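Sensory transduction histidine kinase, putative (Borrelia burgdorferi, PDB 5BWJ) is the periplasmic Venus flytrap sensor domain of a probable hybrid histidine kinase, thought to detect small molecules associated with tick feeding. Local coordinates at residues B[137-140]-B[141-144]; B[156-159]-B[160-163]. All blocks are in the same frame, centred on the assembly; numbering follows the deposited sequence.

Interaction 1: B[137-140]-B[141-144]; sequences ADNS and QELV
N139 is the N-cap of helix 140-148: its OD1 accepts the backbone N-H of E142, 2.8 Å from E142 N, in a nearly straight bond (166° at the hydrogen). The donor sits 25° off the carbonyl plane of the amide. What swings OD1 over the first turn is chi1 of 55°, which wedges CG between the backbone N and the carbonyl carbon of N139. The other end of this amide, ND2, bonds to N54, so its flip is fixed from both sides. With CG anti to the backbone N and the rest extended, E142 folds back to the residue ahead of the cap, one short of a capping box: OE1 accepts a weak bond from D138 N at 3.3 Å. On the buried side of the helix, the methyl CB of A137 rests against L143 CB at 3.7 Å, tying the strand end to the helix. N139 O to L143 N and S140 O to V144 N, both 2.9 Å, start the helical ladder. D138 OD2 also stands 3.5 Å from E142 OE1, so the two carboxylates probably raise each other's pKa slightly, an effect the nearby helix N-terminus would oppose.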
ATOM      1  N   ALA B 137      11.320  16.599 -10.172  1.00 45.15           N
ATOM      2  CA  ALA B 137      11.502  15.443 -11.042  1.00 45.12           C
ATOM      3  C   ALA B 137      10.252  15.230 -11.887  1.00 44.28           C
ATOM      4  O   ALA B 137       9.150  15.603 -11.483  1.00 46.48           O
ATOM      5  CB  ALA B 137      11.812  14.200 -10.223  1.00 45.74           C
ATOM      6  N   ASP B 138      10.424  14.630 -13.060  1.00 41.01           N
ATOM      7  CA  ASP B 138       9.309  14.398 -13.970  1.00 40.95           C
ATOM      8  C   ASP B 138       8.555  13.122 -13.613  1.00 39.85           C
ATOM      9  O   ASP B 138       7.373  12.988 -13.923  1.00 37.41           O
ATOM     10  CB  ASP B 138       9.801  14.317 -15.419  1.00 45.24           C
ATOM     11  CG  ASP B 138      10.347  15.638 -15.929  1.00 50.66           C
ATOM     12  OD1 ASP B 138       9.914  16.698 -15.430  1.00 51.92           O
ATOM     13  OD2 ASP B 138      11.205  15.615 -16.837  1.00 53.88           O
ATOM     14  N   ASN B 139       9.243  12.186 -12.965  1.00 43.17           N
ATOM     15  CA  ASN B 139       8.643  10.902 -12.610  1.00 41.40           C
ATOM     16  C   ASN B 139       9.396  10.208 -11.479  1.00 40.68           C
ATOM     17  O   ASN B 139      10.477  10.641 -11.084  1.00 41.73           O
ATOM     18  CB  ASN B 139       8.592   9.988 -13.834  1.00 41.02           C
ATOM     19  CG  ASN B 139       9.952   9.798 -14.477  1.00 39.56           C
ATOM     20  OD1 ASN B 139      10.854   9.207 -13.885  1.00 39.07           O
ATOM     21  ND2 ASN B 139      10.100  10.291 -15.700  1.00 39.77           N
ATOM     22  N   SER B 140       8.818   9.123 -10.972  1.00 36.19           N
ATOM     23  CA  SER B 140       9.387   8.406  -9.835  1.00 34.12           C
ATOM     24  C   SER B 140      10.795   7.897 -10.124  1.00 32.82           C
ATOM     25  O   SER B 140      11.684   8.006  -9.282  1.00 34.02           O
ATOM     26  CB  SER B 140       8.488   7.230  -9.439  1.00 33.16           C
ATOM     27  OG  SER B 140       7.229   7.682  -8.974  1.00 32.42           O
ATOM     28  N   GLN B 141      10.991   7.338 -11.313  1.00 31.27           N
ATOM     29  CA  GLN B 141      12.288   6.794 -11.695  1.00 33.51           C
ATOM     30  C   GLN B 141      13.370   7.868 -11.661  1.00 37.51           C
ATOM     31  O   GLN B 141      14.450   7.658 -11.106  1.00 38.32           O
ATOM     32  CB  GLN B 141      12.207   6.168 -13.086  1.00 33.91           C
ATOM     33  CG  GLN B 141      13.500   5.557 -13.575  1.00 36.03           C
ATOM     34  CD  GLN B 141      13.284   4.685 -14.793  1.00 37.69           C
ATOM     35  OE1 GLN B 141      12.565   3.687 -14.732  1.00 37.12           O
ATOM     36  NE2 GLN B 141      13.889   5.067 -15.912  1.00 39.52           N
ATOM     37  N   GLU B 142      13.076   9.019 -12.256  1.00 40.09           N
ATOM     38  CA  GLU B 142      14.011  10.136 -12.247  1.00 43.92           C
ATOM     39  C   GLU B 142      14.261  10.611 -10.821  1.00 42.49           C
ATOM     40  O   GLU B 142      15.389  10.942 -10.455  1.00 42.92           O
ATOM     41  CB  GLU B 142      13.478  11.288 -13.099  1.00 48.60           C
ATOM     42  CG  GLU B 142      14.328  12.552 -13.046  1.00 55.73           C
ATOM     43  CD  GLU B 142      13.733  13.683 -13.859  1.00 62.18           C
ATOM     44  OE1 GLU B 142      12.950  13.399 -14.790  1.00 63.34           O
ATOM     45  OE2 GLU B 142      14.041  14.857 -13.562  1.00 65.86           O
ATOM     46  N   LEU B 143      13.199  10.641 -10.023  1.00 42.63           N
ATOM     47  CA  LEU B 143      13.277  11.145  -8.658  1.00 41.75           C
ATOM     48  C   LEU B 143      14.209  10.299  -7.803  1.00 39.16           C
ATOM     49  O   LEU B 143      15.085  10.826  -7.116  1.00 39.22           O
ATOM     50  CB  LEU B 143      11.885  11.186  -8.021  1.00 40.73           C
ATOM     51  CG  LEU B 143      11.843  11.600  -6.547  1.00 40.72           C
ATOM     52  CD1 LEU B 143      12.449  12.984  -6.355  1.00 40.68           C
ATOM     53  CD2 LEU B 143      10.416  11.565  -6.022  1.00 41.25           C
ATOM     54  N   VAL B 144      14.015   8.987  -7.841  1.00 36.94           N
ATOM     55  CA  VAL B 144      14.811   8.085  -7.022  1.00 37.60           C
ATOM     56  C   VAL B 144      16.257   8.054  -7.515  1.00 41.95           C
ATOM     57  O   VAL B 144      17.185   7.881  -6.724  1.00 45.61           O
ATOM     58  CB  VAL B 144      14.221   6.665  -7.021  1.00 36.52           C
ATOM     59  CG1 VAL B 144      15.067   5.736  -6.178  1.00 37.22           C
ATOM     60  CG2 VAL B 144      12.800   6.686  -6.481  1.00 36.42           C
TER

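Interaction 2: B[156-159]-B[160-163]; sequences YGDC and KTLH
The chain turns its corner at G157 after strand 154-156, and D158 precedes the turn into helix 161-169, its CA 5.6 Å from that of T161; its carbonyl O accepts a weak bond from L162 N, at 3.4 Å. The side chain of D158 does more. With CG anti to the backbone N (chi1 -174°), OD1 reaches over the first turn and accepts T161 N at 2.7 Å through its anti lone pair, 161° at the hydrogen. The hydroxyl of T161 comes to the same oxygen from above the carboxylate plane, OG1 to OD1 2.9 Å, and gives its proton there, while F17 N bonds to that OG1. K160 N adds a weak, bent bond to OD1 at 3.0 Å. The second carboxylate oxygen, OD2, is held by S88, so both ends of the group are anchored and its rotation is fixed. On the apolar side, L162 sends CD1 back over the corner to meet G157 CA at 3.5 Å, and the absence of a side chain at G157 makes room for it. Two good donors and a weak third converge on one oxygen, as at an Asp-capped helix start. Together with the helix N-terminus they would probably stabilise the negative charge of D158.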
ATOM      1  N   TYR B 156      10.477  13.075  -1.557  1.00 42.55           N
ATOM      2  CA  TYR B 156       9.174  13.120  -0.910  1.00 42.03           C
ATOM      3  C   TYR B 156       8.094  12.613  -1.859  1.00 40.69           C
ATOM      4  O   TYR B 156       7.941  13.132  -2.963  1.00 42.18           O
ATOM      5  CB  TYR B 156       8.872  14.550  -0.462  1.00 43.53           C
ATOM      6  CG  TYR B 156       7.687  14.687   0.462  1.00 45.19           C
ATOM      7  CD1 TYR B 156       7.690  14.098   1.719  1.00 44.95           C
ATOM      8  CD2 TYR B 156       6.573  15.426   0.087  1.00 46.49           C
ATOM      9  CE1 TYR B 156       6.611  14.229   2.572  1.00 45.67           C
ATOM     10  CE2 TYR B 156       5.488  15.563   0.935  1.00 46.77           C
ATOM     11  CZ  TYR B 156       5.514  14.962   2.175  1.00 45.89           C
ATOM     12  OH  TYR B 156       4.439  15.094   3.021  1.00 45.71           O
ATOM     13  N   GLY B 157       7.353  11.594  -1.436  1.00 38.95           N
ATOM     14  CA  GLY B 157       6.315  11.031  -2.279  1.00 38.52           C
ATOM     15  C   GLY B 157       5.700   9.744  -1.765  1.00 37.05           C
ATOM     16  O   GLY B 157       5.663   9.488  -0.559  1.00 35.97           O
ATOM     17  N   ASP B 158       5.220   8.933  -2.703  1.00 37.08           N
ATOM     18  CA  ASP B 158       4.474   7.719  -2.392  1.00 37.13           C
ATOM     19  C   ASP B 158       5.305   6.713  -1.598  1.00 36.62           C
ATOM     20  O   ASP B 158       6.422   6.376  -1.987  1.00 38.44           O
ATOM     21  CB  ASP B 158       3.975   7.075  -3.687  1.00 37.30           C
ATOM     22  CG  ASP B 158       3.070   5.888  -3.435  1.00 38.11           C
ATOM     23  OD1 ASP B 158       3.587   4.756  -3.347  1.00 34.73           O
ATOM     24  OD2 ASP B 158       1.843   6.090  -3.323  1.00 42.06           O
ATOM     25  N   CYS B 159       4.738   6.226  -0.496  1.00 34.68           N
ATOM     26  CA  CYS B 159       5.458   5.343   0.422  1.00 33.49           C
ATOM     27  C   CYS B 159       5.849   4.017  -0.221  1.00 34.77           C
ATOM     28  O   CYS B 159       6.955   3.521  -0.003  1.00 37.65           O
ATOM     29  CB  CYS B 159       4.619   5.067   1.676  1.00 33.71           C
ATOM     30  SG  CYS B 159       3.020   4.262   1.371  1.00 42.58           S
ATOM     31  N   LYS B 160       4.942   3.444  -1.004  1.00 32.97           N
ATOM     32  CA  LYS B 160       5.173   2.125  -1.589  1.00 33.20           C
ATOM     33  C   LYS B 160       5.981   2.188  -2.884  1.00 32.57           C
ATOM     34  O   LYS B 160       6.893   1.388  -3.088  1.00 32.84           O
ATOM     35  CB  LYS B 160       3.837   1.421  -1.846  1.00 35.33           C
ATOM     36  CG  LYS B 160       3.122   0.982  -0.577  1.00 37.39           C
ATOM     37  CD  LYS B 160       1.760   0.374  -0.870  1.00 39.80           C
ATOM     38  CE  LYS B 160       1.033   0.011   0.418  1.00 43.55           C
ATOM     39  NZ  LYS B 160      -0.362  -0.444   0.168  1.00 47.74           N
ATOM     40  N   THR B 161       5.656   3.141  -3.753  1.00 32.18           N
ATOM     41  CA  THR B 161       6.228   3.169  -5.099  1.00 32.51           C
ATOM     42  C   THR B 161       7.689   3.609  -5.117  1.00 33.30           C
ATOM     43  O   THR B 161       8.528   2.965  -5.750  1.00 34.50           O
ATOM     44  CB  THR B 161       5.426   4.100  -6.030  1.00 32.29           C
ATOM     45  OG1 THR B 161       4.055   3.689  -6.055  1.00 31.94           O
ATOM     46  CG2 THR B 161       5.985   4.056  -7.455  1.00 32.55           C
ATOM     47  N   LEU B 162       7.993   4.714  -4.443  1.00 34.14           N
ATOM     48  CA  LEU B 162       9.360   5.222  -4.423  1.00 35.48           C
ATOM     49  C   LEU B 162      10.280   4.216  -3.751  1.00 35.85           C
ATOM     50  O   LEU B 162      11.423   4.018  -4.172  1.00 36.96           O
ATOM     51  CB  LEU B 162       9.429   6.568  -3.702  1.00 36.47           C
ATOM     52  CG  LEU B 162       8.640   7.714  -4.336  1.00 36.80           C
ATOM     53  CD1 LEU B 162       8.890   8.998  -3.567  1.00 36.35           C
ATOM     54  CD2 LEU B 162       8.995   7.894  -5.811  1.00 39.12           C
ATOM     55  N   HIS B 163       9.765   3.573  -2.712  1.00 33.67           N
ATOM     56  CA  HIS B 163      10.523   2.578  -1.978  1.00 33.93           C
ATOM     57  C   HIS B 163      10.769   1.336  -2.827  1.00 34.18           C
ATOM     58  O   HIS B 163      11.861   0.768  -2.809  1.00 35.45           O
ATOM     59  CB  HIS B 163       9.792   2.193  -0.696  1.00 34.97           C
ATOM     60  CG  HIS B 163      10.582   1.288   0.190  1.00 38.92           C
ATOM     61  ND1 HIS B 163      11.426   1.763   1.170  1.00 42.67           N
ATOM     62  CD2 HIS B 163      10.677  -0.061   0.231  1.00 40.33           C
ATOM     63  CE1 HIS B 163      11.999   0.744   1.785  1.00 43.78           C
ATOM     64  NE2 HIS B 163      11.562  -0.373   1.233  1.00 42.71           N
TER

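Overall arrangement
Interactions 1 and 2 are successive strand-to-helix corners of one lobe: strand 134-137 runs into helix 140-148, whose chain returns through strand 154-156 to helix 161-169. Both strands pair in parallel with strand 114-117. The contact centres lie 11 Å apart, and the two touch through L162, whose CD2 is 3.6 Å from S140 OG and whose CD1 is 3.9 Å from L143 CD2. Interaction 2 also borders the second subunit, where H163 meets the rings of F17 and Y164 of that subunit; a nitrate ion, probably from the crystallisation liquor, lies about 3 Å from the H163 side chain. E29, a magnesium ligand of this protein though no ion is bound there in this chain, has its side chain about 12 Å from that of T161.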